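PDB 1XEA: oxidoreductase, Gfo/Idh/MocA family from Vibrio cholerae, which probably binds a nicotinamide dinucleotide in its Rossmann domain and carries out an oxidation-reduction reaction. Local coordinates for residues Phe83-Gly87 and His113-Leu117. Sequence-based numbering, arbitrary orientation.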
loop_
_atom_site.group_PDB
_atom_site.type_symbol
_atom_site.label_atom_id
_atom_site.label_comp_id
_atom_site.label_asym_id
_atom_site.label_seq_id
_atom_site.Cartn_x
_atom_site.Cartn_y
_atom_site.Cartn_z
ATOM N N PHE A 83 -42.344 -13.241 -21.292
ATOM C CA PHE A 83 -42.954 -12.288 -20.379
ATOM C C PHE A 83 -43.059 -10.904 -20.985
ATOM O O PHE A 83 -43.903 -10.108 -20.578
ATOM C CB PHE A 83 -42.174 -12.230 -19.072
ATOM C CG PHE A 83 -42.056 -13.555 -18.393
ATOM C CD1 PHE A 83 -41.028 -14.429 -18.724
ATOM C CD2 PHE A 83 -42.986 -13.944 -17.438
ATOM C CE1 PHE A 83 -40.927 -15.670 -18.112
ATOM C CE2 PHE A 83 -42.895 -15.184 -16.819
ATOM C CZ PHE A 83 -41.862 -16.048 -17.156
ATOM N N LEU A 84 -42.203 -10.614 -21.958
ATOM C CA LEU A 84 -42.252 -9.313 -22.604
ATOM C C LEU A 84 -43.552 -9.184 -23.380
ATOM O O LEU A 84 -44.152 -8.106 -23.428
ATOM C CB LEU A 84 -41.062 -9.131 -23.539
ATOM C CG LEU A 84 -39.766 -8.772 -22.825
ATOM C CD1 LEU A 84 -38.661 -8.664 -23.855
ATOM C CD2 LEU A 84 -39.931 -7.453 -22.082
ATOM N N HIS A 85 -43.991 -10.283 -23.987
ATOM C CA HIS A 85 -45.229 -10.265 -24.741
ATOM C C HIS A 85 -46.423 -10.202 -23.781
ATOM O O HIS A 85 -47.401 -9.482 -24.022
ATOM C CB HIS A 85 -45.312 -11.496 -25.643
ATOM C CG HIS A 85 -46.609 -11.607 -26.378
ATOM N ND1 HIS A 85 -47.457 -10.534 -26.568
ATOM C CD2 HIS A 85 -47.238 -12.678 -26.915
ATOM C CE1 HIS A 85 -48.553 -10.942 -27.182
ATOM N NE2 HIS A 85 -48.445 -12.241 -27.404
ATOM N N LEU A 86 -46.335 -10.956 -22.689
ATOM C CA LEU A 86 -47.388 -10.969 -21.681
ATOM C C LEU A 86 -47.480 -9.602 -21.008
ATOM O O LEU A 86 -48.299 -9.397 -20.110
ATOM C CB LEU A 86 -47.085 -12.024 -20.623
ATOM C CG LEU A 86 -46.982 -13.451 -21.150
ATOM C CD1 LEU A 86 -46.327 -14.351 -20.110
ATOM C CD2 LEU A 86 -48.369 -13.950 -21.507
ATOM N N GLY A 87 -46.623 -8.677 -21.435
ATOM C CA GLY A 87 -46.619 -7.336 -20.875
ATOM C C GLY A 87 -46.183 -7.247 -19.422
ATOM O O GLY A 87 -46.919 -6.756 -18.564
ATOM N N HIS A 113 -44.728 -3.772 -26.822
ATOM C CA HIS A 113 -45.601 -3.992 -25.673
ATOM C C HIS A 113 -45.415 -2.948 -24.578
ATOM O O HIS A 113 -46.013 -3.036 -23.502
ATOM C CB HIS A 113 -45.385 -5.405 -25.133
ATOM C CG HIS A 113 -45.816 -6.475 -26.089
ATOM N ND1 HIS A 113 -47.134 -6.668 -26.444
ATOM C CD2 HIS A 113 -45.101 -7.384 -26.793
ATOM C CE1 HIS A 113 -47.212 -7.650 -27.325
ATOM N NE2 HIS A 113 -45.992 -8.101 -27.554
ATOM N N HIS A 114 -44.601 -1.941 -24.883
ATOM C CA HIS A 114 -44.328 -0.850 -23.955
ATOM C C HIS A 114 -43.884 -1.364 -22.578
ATOM O O HIS A 114 -44.271 -0.829 -21.539
ATOM C CB HIS A 114 -45.575 0.043 -23.818
ATOM C CG HIS A 114 -46.017 0.683 -25.103
ATOM N ND1 HIS A 114 -45.210 1.528 -25.836
ATOM C CD2 HIS A 114 -47.192 0.610 -25.775
ATOM C CE1 HIS A 114 -45.867 1.947 -26.903
ATOM N NE2 HIS A 114 -47.072 1.404 -26.890
ATOM N N GLN A 115 -43.072 -2.410 -22.571
ATOM C CA GLN A 115 -42.589 -2.940 -21.315
ATOM C C GLN A 115 -41.113 -2.616 -21.143
ATOM O O GLN A 115 -40.395 -2.392 -22.117
ATOM C CB GLN A 115 -42.822 -4.444 -21.247
ATOM C CG GLN A 115 -44.271 -4.792 -21.034
ATOM C CD GLN A 115 -44.830 -4.111 -19.806
ATOM O OE1 GLN A 115 -44.224 -4.151 -18.735
ATOM N NE2 GLN A 115 -45.987 -3.482 -19.949
ATOM N N PRO A 116 -40.645 -2.550 -19.891
ATOM C CA PRO A 116 -39.245 -2.249 -19.619
ATOM C C PRO A 116 -38.441 -3.540 -19.554
ATOM O O PRO A 116 -38.872 -4.526 -18.950
ATOM C CB PRO A 116 -39.315 -1.547 -18.277
ATOM C CG PRO A 116 -40.361 -2.346 -17.584
ATOM C CD PRO A 116 -41.434 -2.487 -18.648
ATOM N N LEU A 117 -37.282 -3.516 -20.199
ATOM C CA LEU A 117 -36.366 -4.642 -20.233
ATOM C C LEU A 117 -35.049 -4.139 -19.649
ATOM O O LEU A 117 -34.315 -3.384 -20.285
ATOM C CB LEU A 117 -36.162 -5.107 -21.671
ATOM C CG LEU A 117 -35.121 -6.204 -21.898
ATOM C CD1 LEU A 117 -35.509 -7.477 -21.150
ATOM C CD2 LEU A 117 -35.016 -6.474 -23.388
#
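His85 and His113 meet where two helices of a Rossmann domain come to their ends, a worked example of side chains from a loop packing on the backbone at a helix end. Their rings lie oblique to one another, the planes inclined at 34° and the centroids 4.6 Å apart. The imidazole of His113 turns a face to the helix backbone: CA of His85 sits over it in a CH-pi contact, 3.8 Å from the ring centroid. With CG of His85 anti to the backbone N (chi1 176°), its ring presents an edge to CE1 of His113.

At the helix terminus, CB of His113 packs against Leu84 O at 3.4 Å. At Gly87, whose positive phi belongs to a Schellman motif, the bent side chain of Gln115 lays its amide carbon CD against the Gly87 carbonyl carbon C, 3.4 Å away.

Apolar contact continues inward, Leu84 CD1 approaching Leu117 CD2 at 4.3 Å. Leu84 also rests on Ala110 of helix 100-112, and both leucines touch Thr90 of strand 90-93. The contact thus joins the end of helix 76-85 to the loop leading into strand 117-120, within this chain an edge strand of the parallel sheet.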